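Local coordinates for beta-N-acetylhexosaminidase (Bacteroides fragilis, PDB 4PYS), which probably removes terminal N-acetylhexosamine residues from the non-reducing ends of glycans, as a glycoside hydrolase of family 20, at residues I31-E36 and S41-F46; Q144-I149 and K207-Y212; I153-M158 and R448-R453. One frame throughout, in Å; residues are numbered along the deposited sequence.

Contact 1: residues I31-E36 and S41-F46; sequences IRMYAE and SFIRLF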
loop_
_atom_site.group_PDB
_atom_site.type_symbol
_atom_site.label_atom_id
_atom_site.label_comp_id
_atom_site.label_asym_id
_atom_site.label_seq_id
_atom_site.Cartn_x
_atom_site.Cartn_y
_atom_site.Cartn_z
ATOM N N ILE A 31 -31.971 -1.953 -13.520
ATOM C CA ILE A 31 -31.843 -0.964 -12.464
ATOM C C ILE A 31 -31.595 0.416 -13.046
ATOM O O ILE A 31 -30.604 0.646 -13.741
ATOM C CB ILE A 31 -30.740 -1.374 -11.486
ATOM C CG1 ILE A 31 -31.191 -2.639 -10.750
ATOM C CG2 ILE A 31 -30.420 -0.247 -10.512
ATOM C CD1 ILE A 31 -30.090 -3.345 -10.000
ATOM N N ARG A 32 -32.525 1.326 -12.778
ATOM C CA ARG A 32 -32.426 2.684 -13.280
ATOM C C ARG A 32 -31.540 3.515 -12.361
ATOM O O ARG A 32 -31.686 3.474 -11.136
ATOM C CB ARG A 32 -33.822 3.294 -13.414
ATOM C CG ARG A 32 -34.640 2.612 -14.504
ATOM C CD ARG A 32 -35.977 3.285 -14.728
ATOM N NE ARG A 32 -36.822 3.220 -13.541
ATOM C CZ ARG A 32 -37.602 2.185 -13.234
ATOM N NH1 ARG A 32 -37.640 1.117 -14.021
ATOM N NH2 ARG A 32 -38.345 2.213 -12.135
HETATM N N MSE A 33 -30.588 4.234 -12.952
HETATM C CA MSE A 33 -29.642 5.026 -12.171
HETATM C C MSE A 33 -29.480 6.441 -12.712
HETATM O O MSE A 33 -29.621 6.687 -13.912
HETATM C CB MSE A 33 -28.285 4.331 -12.090
HETATM C CG MSE A 33 -28.381 2.944 -11.481
HETATM SE SE MSE A 33 -26.755 2.308 -10.627
HETATM C CE MSE A 33 -25.552 2.679 -12.085
ATOM N N TYR A 34 -29.179 7.363 -11.804
ATOM C CA TYR A 34 -28.973 8.761 -12.153
ATOM C C TYR A 34 -27.655 9.219 -11.555
ATOM O O TYR A 34 -27.354 8.908 -10.395
ATOM C CB TYR A 34 -30.101 9.613 -11.572
ATOM C CG TYR A 34 -29.828 11.099 -11.650
ATOM C CD1 TYR A 34 -30.177 11.827 -12.775
ATOM C CD2 TYR A 34 -29.203 11.770 -10.597
ATOM C CE1 TYR A 34 -29.925 13.184 -12.854
ATOM C CE2 TYR A 34 -28.945 13.124 -10.666
ATOM C CZ TYR A 34 -29.308 13.824 -11.796
ATOM O OH TYR A 34 -29.049 15.172 -11.863
ATOM N N ALA A 35 -26.863 9.958 -12.328
ATOM C CA ALA A 35 -25.647 10.560 -11.770
ATOM C C ALA A 35 -25.608 12.052 -12.064
ATOM O O ALA A 35 -25.896 12.485 -13.179
ATOM C CB ALA A 35 -24.387 9.864 -12.292
ATOM N N GLU A 36 -25.253 12.833 -11.047
ATOM C CA GLU A 36 -25.226 14.288 -11.164
ATOM C C GLU A 36 -24.107 14.715 -12.106
ATOM O O GLU A 36 -24.283 15.586 -12.961
ATOM C CB GLU A 36 -25.013 14.908 -9.780
ATOM C CG GLU A 36 -24.720 16.401 -9.809
ATOM C CD GLU A 36 -24.809 17.043 -8.443
ATOM O OE1 GLU A 36 -24.914 16.303 -7.441
ATOM O OE2 GLU A 36 -24.781 18.289 -8.374
ATOM N N SER A 41 -15.487 7.579 -13.486
ATOM C CA SER A 41 -14.329 7.220 -12.671
ATOM C C SER A 41 -14.595 6.078 -11.688
ATOM O O SER A 41 -13.684 5.328 -11.341
ATOM C CB SER A 41 -13.876 8.425 -11.872
ATOM O OG SER A 41 -14.815 8.646 -10.842
ATOM N N PHE A 42 -15.836 5.961 -11.218
ATOM C CA PHE A 42 -16.163 4.937 -10.229
ATOM C C PHE A 42 -17.034 3.821 -10.784
ATOM O O PHE A 42 -17.182 2.767 -10.162
ATOM C CB PHE A 42 -16.820 5.560 -8.992
ATOM C CG PHE A 42 -18.121 6.263 -9.269
ATOM C CD1 PHE A 42 -19.317 5.560 -9.281
ATOM C CD2 PHE A 42 -18.150 7.633 -9.488
ATOM C CE1 PHE A 42 -20.513 6.201 -9.524
ATOM C CE2 PHE A 42 -19.341 8.281 -9.730
ATOM C CZ PHE A 42 -20.528 7.563 -9.745
ATOM N N ILE A 43 -17.597 4.040 -11.964
ATOM C CA ILE A 43 -18.645 3.157 -12.448
ATOM C C ILE A 43 -18.165 1.764 -12.883
ATOM O O ILE A 43 -18.927 0.801 -12.816
ATOM C CB ILE A 43 -19.483 3.832 -13.553
ATOM C CG1 ILE A 43 -20.902 3.271 -13.545
ATOM C CG2 ILE A 43 -18.811 3.705 -14.914
ATOM C CD1 ILE A 43 -21.572 3.371 -12.179
ATOM N N ARG A 44 -16.914 1.647 -13.324
ATOM C CA ARG A 44 -16.390 0.338 -13.699
ATOM C C ARG A 44 -16.363 -0.609 -12.492
ATOM O O ARG A 44 -16.613 -1.813 -12.629
ATOM C CB ARG A 44 -15.006 0.461 -14.338
ATOM C CG ARG A 44 -15.049 0.920 -15.793
ATOM C CD ARG A 44 -13.678 0.855 -16.453
ATOM N NE ARG A 44 -12.925 2.093 -16.271
ATOM C CZ ARG A 44 -13.028 3.151 -17.073
ATOM N NH1 ARG A 44 -13.859 3.120 -18.109
ATOM N NH2 ARG A 44 -12.305 4.239 -16.841
ATOM N N LEU A 45 -16.093 -0.061 -11.312
ATOM C CA LEU A 45 -16.095 -0.870 -10.089
ATOM C C LEU A 45 -17.508 -1.324 -9.738
ATOM O O LEU A 45 -17.722 -2.464 -9.312
ATOM C CB LEU A 45 -15.477 -0.104 -8.914
ATOM C CG LEU A 45 -15.324 -0.873 -7.598
ATOM C CD1 LEU A 45 -14.368 -2.056 -7.772
ATOM C CD2 LEU A 45 -14.840 0.042 -6.474
ATOM N N PHE A 46 -18.471 -0.426 -9.913
ATOM C CA PHE A 46 -19.868 -0.761 -9.668
ATOM C C PHE A 46 -20.325 -1.888 -10.595
ATOM O O PHE A 46 -20.983 -2.839 -10.157
ATOM C CB PHE A 46 -20.755 0.482 -9.867
ATOM C CG PHE A 46 -22.214 0.215 -9.645
ATOM C CD1 PHE A 46 -22.755 0.292 -8.367
ATOM C CD2 PHE A 46 -23.045 -0.127 -10.708
ATOM C CE1 PHE A 46 -24.092 0.032 -8.147
ATOM C CE2 PHE A 46 -24.389 -0.390 -10.498
ATOM C CZ PHE A 46 -24.916 -0.308 -9.214
#
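Met33 and Phe46 reach each other from opposite directions, each by a staggered first torsion. Phe46 holds CG anti to its backbone nitrogen (chi1 179°), which carries the ring out from helix 43-49 toward the strand. Met33, with CG anti to its carbonyl carbon, runs out from strand 31-35 and bends at its last torsion (chi3 -50°), folding the methyl round so that both SE and CE lie against the ring. The residue is selenomethionine, with selenium in place of sulfur.

SE of Met33 sits 3.5 Å from CZ of Phe46 and 3.6 Å from CE2. CE of Met33 is also 3.6 Å from CE2 of Phe46. From SE of Met33 to the centroid of the Phe46 ring is 4.1 Å, in a direction 41° off the ring normal. This is an oblique Met-aromatic contact, displaced toward the CE2-CZ side of the ring. The same methyl meets the helix a second time, CE of Met33 lying 4.0 Å from CD1 of Ile43, one helical turn before Phe46. A long, unbranched methionine suits this place because its flexible end can fit between an aromatic ring and a branched aliphatic chain.

The pair belongs to the beta-alpha-beta unit formed by strand 31-35, helix 43-49 and strand 56-58, in the family 20 domain 2 region. Trp69 of the neighbouring strand 67-71 touches Met33 and meets the Phe46 ring nearly at right angles, while Trp58 lies against both Met33 and Ile43.

No hydrogen bond or salt bridge links the two segments. Helix and strand are held here by dispersion between buried apolar groups, to which the polarisable chalcogen of Met33, sulfur in ordinary methionine, probably contributes, so the fit depends on shape rather than on directed polar bonds.

Contact 2: residues Q144-I149 and K207-Y212; sequences QKVSTI and KEIIGY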
loop_
_atom_site.group_PDB
_atom_site.type_symbol
_atom_site.label_atom_id
_atom_site.label_comp_id
_atom_site.label_asym_id
_atom_site.label_seq_id
_atom_site.Cartn_x
_atom_site.Cartn_y
_atom_site.Cartn_z
ATOM N N GLN A 144 5.244 -11.821 -8.522
ATOM C CA GLN A 144 3.849 -12.252 -8.547
ATOM C C GLN A 144 3.251 -11.905 -9.898
ATOM O O GLN A 144 3.509 -10.816 -10.434
ATOM C CB GLN A 144 3.045 -11.564 -7.440
ATOM C CG GLN A 144 3.583 -11.820 -6.036
ATOM C CD GLN A 144 4.613 -10.804 -5.628
ATOM O OE1 GLN A 144 4.733 -9.749 -6.252
ATOM N NE2 GLN A 144 5.350 -11.098 -4.564
ATOM N N LYS A 145 2.433 -12.799 -10.447
ATOM C CA LYS A 145 1.820 -12.501 -11.742
ATOM C C LYS A 145 0.893 -11.298 -11.677
ATOM O O LYS A 145 0.447 -10.897 -10.598
ATOM C CB LYS A 145 1.131 -13.715 -12.371
ATOM C CG LYS A 145 0.380 -14.624 -11.445
ATOM C CD LYS A 145 0.228 -15.981 -12.130
ATOM C CE LYS A 145 -0.351 -17.029 -11.199
ATOM N NZ LYS A 145 -1.830 -16.926 -11.083
ATOM N N VAL A 146 0.629 -10.705 -12.834
ATOM C CA VAL A 146 -0.178 -9.488 -12.886
ATOM C C VAL A 146 -1.539 -9.676 -12.220
ATOM O O VAL A 146 -2.001 -8.791 -11.496
ATOM C CB VAL A 146 -0.349 -9.001 -14.341
ATOM C CG1 VAL A 146 -1.389 -7.908 -14.426
ATOM C CG2 VAL A 146 0.979 -8.507 -14.881
ATOM N N SER A 147 -2.174 -10.827 -12.437
ATOM C CA SER A 147 -3.490 -11.060 -11.822
ATOM C C SER A 147 -3.410 -11.070 -10.295
ATOM O O SER A 147 -4.380 -10.742 -9.610
ATOM C CB SER A 147 -4.120 -12.356 -12.342
ATOM O OG SER A 147 -3.301 -13.475 -12.066
ATOM N N THR A 148 -2.248 -11.441 -9.763
ATOM C CA THR A 148 -2.036 -11.453 -8.314
ATOM C C THR A 148 -1.772 -10.053 -7.775
ATOM O O THR A 148 -2.261 -9.694 -6.702
ATOM C CB THR A 148 -0.913 -12.430 -7.916
ATOM O OG1 THR A 148 -1.295 -13.767 -8.287
ATOM C CG2 THR A 148 -0.644 -12.383 -6.414
ATOM N N ILE A 149 -1.013 -9.247 -8.516
ATOM C CA ILE A 149 -0.890 -7.837 -8.159
ATOM C C ILE A 149 -2.285 -7.203 -8.115
ATOM O O ILE A 149 -2.630 -6.487 -7.168
ATOM C CB ILE A 149 -0.006 -7.070 -9.160
ATOM C CG1 ILE A 149 1.397 -7.693 -9.244
ATOM C CG2 ILE A 149 0.065 -5.582 -8.778
ATOM C CD1 ILE A 149 2.190 -7.567 -7.939
ATOM N N LYS A 207 1.000 0.003 -17.104
ATOM C CA LYS A 207 -0.113 0.835 -17.552
ATOM C C LYS A 207 -1.451 0.169 -17.226
ATOM O O LYS A 207 -2.382 0.832 -16.770
ATOM C CB LYS A 207 -0.024 1.119 -19.048
ATOM C CG LYS A 207 -1.033 2.155 -19.515
ATOM C CD LYS A 207 -0.943 2.361 -21.017
ATOM C CE LYS A 207 -1.953 3.392 -21.475
ATOM N NZ LYS A 207 -2.590 3.000 -22.768
ATOM N N GLU A 208 -1.536 -1.139 -17.459
ATOM C CA GLU A 208 -2.741 -1.911 -17.139
ATOM C C GLU A 208 -3.030 -1.850 -15.638
ATOM O O GLU A 208 -4.162 -1.611 -15.216
ATOM C CB GLU A 208 -2.568 -3.371 -17.586
ATOM C CG GLU A 208 -3.755 -4.286 -17.268
ATOM C CD GLU A 208 -3.512 -5.743 -17.642
ATOM O OE1 GLU A 208 -2.408 -6.069 -18.132
ATOM O OE2 GLU A 208 -4.429 -6.569 -17.441
ATOM N N ILE A 209 -1.996 -2.073 -14.836
ATOM C CA ILE A 209 -2.124 -2.046 -13.375
ATOM C C ILE A 209 -2.534 -0.676 -12.845
ATOM O O ILE A 209 -3.395 -0.568 -11.959
ATOM C CB ILE A 209 -0.825 -2.556 -12.730
ATOM C CG1 ILE A 209 -0.770 -4.084 -12.853
ATOM C CG2 ILE A 209 -0.723 -2.130 -11.283
ATOM C CD1 ILE A 209 0.612 -4.665 -12.760
ATOM N N ILE A 210 -1.941 0.380 -13.396
ATOM C CA ILE A 210 -2.314 1.734 -12.988
ATOM C C ILE A 210 -3.783 2.027 -13.287
ATOM O O ILE A 210 -4.471 2.650 -12.480
ATOM C CB ILE A 210 -1.433 2.796 -13.695
ATOM C CG1 ILE A 210 0.007 2.673 -13.217
ATOM C CG2 ILE A 210 -1.957 4.208 -13.421
ATOM C CD1 ILE A 210 0.165 3.015 -11.765
ATOM N N GLY A 211 -4.256 1.584 -14.451
ATOM C CA GLY A 211 -5.640 1.804 -14.831
ATOM C C GLY A 211 -6.577 1.015 -13.936
ATOM O O GLY A 211 -7.609 1.525 -13.489
ATOM N N TYR A 212 -6.214 -0.232 -13.660
ATOM C CA TYR A 212 -7.008 -1.093 -12.775
ATOM C C TYR A 212 -7.133 -0.479 -11.387
ATOM O O TYR A 212 -8.213 -0.449 -10.777
ATOM C CB TYR A 212 -6.341 -2.468 -12.688
ATOM C CG TYR A 212 -7.068 -3.487 -11.834
ATOM C CD1 TYR A 212 -8.084 -4.265 -12.370
ATOM C CD2 TYR A 212 -6.721 -3.684 -10.496
ATOM C CE1 TYR A 212 -8.755 -5.207 -11.596
ATOM C CE2 TYR A 212 -7.391 -4.637 -9.709
ATOM C CZ TYR A 212 -8.397 -5.388 -10.275
ATOM O OH TYR A 212 -9.063 -6.327 -9.513
#
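Ile209 puts the end of its side chain between Val146 and Ile149, which lie one turn apart on helix 146-158. Its CG1 branch stands anti to the carbonyl carbon and is nearly extended at chi2 (158°), projecting CD1 across to the other helix. There CD1 of Ile209 lies 4.2 Å from CG1 of Val146 and 4.1 Å from CG2 of Ile149. Val146 offers the methyl that is anti to its backbone nitrogen (chi1 169°), and CG1 of Ile209 is 4.2 Å from that same CG1 of Val146. Ile149 meets Ile209 at about a right angle, using its short CG2 branch. Beta-branched residues suit this seam: their methyls are fixed close to the backbone, and the separations indicate ordinary van der Waals packing. At the margin the carboxylate of the extended Glu208 comes near CG1 of Val146 through OE1, while its OE2 makes a salt bridge with Lys150.

Lys145 holds the N-cap position, so the contact lies at the first turn of helix 146-158. This helix and helix 203-214 pack side by side on the outside of the catalytic barrel. Beneath them, Trp166 of strand 163-170 touches both isoleucines, and Leu137 of strand 132-138 supports Ile149.

Contact 3: residues I153-M158 and R448-R453; sequences IDMASM and RRVFPR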
loop_
_atom_site.group_PDB
_atom_site.type_symbol
_atom_site.label_atom_id
_atom_site.label_comp_id
_atom_site.label_asym_id
_atom_site.label_seq_id
_atom_site.Cartn_x
_atom_site.Cartn_y
_atom_site.Cartn_z
ATOM N N ILE A 153 -4.359 -5.198 -5.021
ATOM C CA ILE A 153 -4.886 -3.851 -5.236
ATOM C C ILE A 153 -6.393 -3.859 -4.960
ATOM O O ILE A 153 -6.933 -2.969 -4.289
ATOM C CB ILE A 153 -4.614 -3.405 -6.674
ATOM C CG1 ILE A 153 -3.121 -3.100 -6.833
ATOM C CG2 ILE A 153 -5.496 -2.189 -7.048
ATOM C CD1 ILE A 153 -2.677 -2.817 -8.276
ATOM N N ASP A 154 -7.071 -4.884 -5.467
ATOM C CA ASP A 154 -8.503 -5.030 -5.218
ATOM C C ASP A 154 -8.768 -5.174 -3.720
ATOM O O ASP A 154 -9.731 -4.602 -3.190
ATOM C CB ASP A 154 -9.027 -6.251 -5.983
ATOM C CG ASP A 154 -10.528 -6.224 -6.190
ATOM O OD1 ASP A 154 -11.076 -5.151 -6.544
ATOM O OD2 ASP A 154 -11.162 -7.285 -6.000
HETATM N N MSE A 155 -7.911 -5.923 -3.027
HETATM C CA MSE A 155 -8.046 -6.063 -1.570
HETATM C C MSE A 155 -7.918 -4.712 -0.879
HETATM O O MSE A 155 -8.700 -4.374 0.022
HETATM C CB MSE A 155 -6.980 -7.012 -1.017
HETATM C CG MSE A 155 -7.004 -7.067 0.503
HETATM SE SE MSE A 155 -5.326 -7.735 1.228
HETATM C CE MSE A 155 -4.250 -6.162 0.858
ATOM N N ALA A 156 -6.939 -3.931 -1.298
ATOM C CA ALA A 156 -6.691 -2.641 -0.659
ATOM C C ALA A 156 -7.935 -1.774 -0.780
ATOM O O ALA A 156 -8.372 -1.163 0.188
ATOM C CB ALA A 156 -5.481 -1.962 -1.312
ATOM N N SER A 157 -8.525 -1.752 -1.967
ATOM C CA SER A 157 -9.743 -0.964 -2.200
ATOM C C SER A 157 -10.899 -1.490 -1.365
ATOM O O SER A 157 -11.666 -0.714 -0.783
ATOM C CB SER A 157 -10.128 -1.024 -3.678
ATOM O OG SER A 157 -11.216 -0.144 -3.944
HETATM N N MSE A 158 -11.006 -2.811 -1.293
HETATM C CA MSE A 158 -12.072 -3.463 -0.536
HETATM C C MSE A 158 -12.038 -3.056 0.932
HETATM O O MSE A 158 -13.079 -2.974 1.587
HETATM C CB MSE A 158 -11.925 -4.994 -0.664
HETATM C CG MSE A 158 -12.945 -5.792 0.130
HETATM SE SE MSE A 158 -12.587 -7.699 -0.083
HETATM C CE MSE A 158 -10.910 -7.758 0.951
ATOM N N ARG A 448 -2.444 -16.480 3.876
ATOM C CA ARG A 448 -2.481 -16.994 5.252
ATOM C C ARG A 448 -1.695 -16.098 6.203
ATOM O O ARG A 448 -1.876 -16.156 7.421
ATOM C CB ARG A 448 -1.968 -18.432 5.317
ATOM C CG ARG A 448 -0.465 -18.562 5.175
ATOM C CD ARG A 448 -0.072 -20.006 4.977
ATOM N NE ARG A 448 -0.194 -20.421 3.579
ATOM C CZ ARG A 448 0.286 -21.560 3.099
ATOM N NH1 ARG A 448 0.905 -22.406 3.909
ATOM N NH2 ARG A 448 0.155 -21.855 1.811
ATOM N N ARG A 449 -0.838 -15.244 5.641
ATOM C CA ARG A 449 -0.121 -14.235 6.417
ATOM C C ARG A 449 -0.912 -12.927 6.497
ATOM O O ARG A 449 -0.982 -12.271 7.542
ATOM C CB ARG A 449 1.237 -13.950 5.746
ATOM C CG ARG A 449 2.278 -15.037 5.951
ATOM C CD ARG A 449 3.295 -15.031 4.799
ATOM N NE ARG A 449 4.415 -15.916 5.103
ATOM C CZ ARG A 449 4.359 -17.241 5.051
ATOM N NH1 ARG A 449 3.238 -17.855 4.682
ATOM N NH2 ARG A 449 5.429 -17.957 5.364
ATOM N N VAL A 450 -1.507 -12.542 5.377
ATOM C CA VAL A 450 -2.200 -11.264 5.288
ATOM C C VAL A 450 -3.506 -11.243 6.092
ATOM O O VAL A 450 -3.765 -10.281 6.823
ATOM C CB VAL A 450 -2.455 -10.896 3.829
ATOM C CG1 VAL A 450 -3.339 -9.651 3.733
ATOM C CG2 VAL A 450 -1.111 -10.652 3.114
ATOM N N PHE A 451 -4.310 -12.302 5.964
ATOM C CA PHE A 451 -5.606 -12.392 6.666
ATOM C C PHE A 451 -5.544 -13.343 7.846
ATOM O O PHE A 451 -4.987 -14.429 7.727
ATOM C CB PHE A 451 -6.683 -12.904 5.702
ATOM C CG PHE A 451 -7.076 -11.896 4.661
ATOM C CD1 PHE A 451 -6.386 -11.820 3.462
ATOM C CD2 PHE A 451 -8.119 -11.012 4.901
ATOM C CE1 PHE A 451 -6.738 -10.875 2.506
ATOM C CE2 PHE A 451 -8.478 -10.066 3.952
ATOM C CZ PHE A 451 -7.781 -10.008 2.757
ATOM N N PRO A 452 -6.203 -12.992 8.967
ATOM C CA PRO A 452 -7.083 -11.837 9.158
ATOM C C PRO A 452 -6.403 -10.597 9.716
ATOM O O PRO A 452 -7.091 -9.621 9.935
ATOM C CB PRO A 452 -8.085 -12.345 10.214
ATOM C CG PRO A 452 -7.259 -13.285 11.047
ATOM C CD PRO A 452 -6.318 -13.970 10.069
ATOM N N ARG A 453 -5.100 -10.611 9.963
ATOM C CA ARG A 453 -4.513 -9.465 10.657
ATOM C C ARG A 453 -4.619 -8.145 9.895
ATOM O O ARG A 453 -4.684 -7.074 10.502
ATOM C CB ARG A 453 -3.076 -9.762 11.080
ATOM C CG ARG A 453 -2.994 -10.840 12.172
ATOM C CD ARG A 453 -1.550 -11.270 12.446
ATOM N NE ARG A 453 -0.919 -11.755 11.217
ATOM C CZ ARG A 453 0.381 -11.972 11.069
ATOM N NH1 ARG A 453 1.216 -11.766 12.081
ATOM N NH2 ARG A 453 0.849 -12.393 9.896
#
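The Phe451 ring receives two methionine side chains, both selenomethionines, in different ways. Met158 brings its methyl to the edge, near the ring plane, with CE of Met158 4.3 Å from CZ of Phe451. Met155 approaches obliquely: its SE is 4.6 Å from the centroid of the Phe451 ring, 58° off the normal. That selenium lies 3.7 Å from both CE1 and CZ of Phe451, nearest to that side of the ring. CG of Met155 is 3.8 Å from CZ of Phe451, and the two side chains run antiparallel alongside one another.

Met155 extends from helix 146-158, on the outside of the family 20 TIM-type barrel, with CG anti to its backbone nitrogen (chi1 174°), then turns at its last torsion. The same SE touches CG1 of Val450 at 3.7 Å, which places it against an aliphatic methyl as well as the ring. A long, pliable methionine suits this double duty, whereas the compact valine can sit close to the backbone in the last turn of helix 447-450, which follows strand 428-435.

Phe451 is the first residue to leave helical geometry after that helix, and a cis peptide joins it to Pro452. Past the end of the helix NH2 of Arg453 donates a hydrogen bond of 3.0 Å to the carbonyl O of Arg449, nearly straight at 163°, tying the helix end to what follows. Tyr489 also packs on Met155, and Trp483 and Phe484 of helix 470-486 on Met158.

Between the two segments the chemistry is wholly apolar, with a Met-aromatic contact at its middle. The polarisable chalcogen (sulfur in ordinary methionine) and the ring attract each other mainly by dispersion, without strict direction; the hydrogen bond inside 448-453 takes no part across the contact.

From the N terminus, contact 1 comes first and closes a short loop of four residues between strand 31-35 and helix 43-49, in the family 20 domain 2 region. It is complete before the others open. Contact 2 and contact 3 both begin on helix 146-158, and their segments alternate along the chain, so they cross: the helix pairs first with helix 203-214 and then with the distant 448-453. The two meet directly where Tyr212 OH approaches Asp154 CB at 3.5 Å. Together they join helix 146-158 to helix 203-214 and to the region after the last barrel strand, 428-435. Contact 1 touches neither.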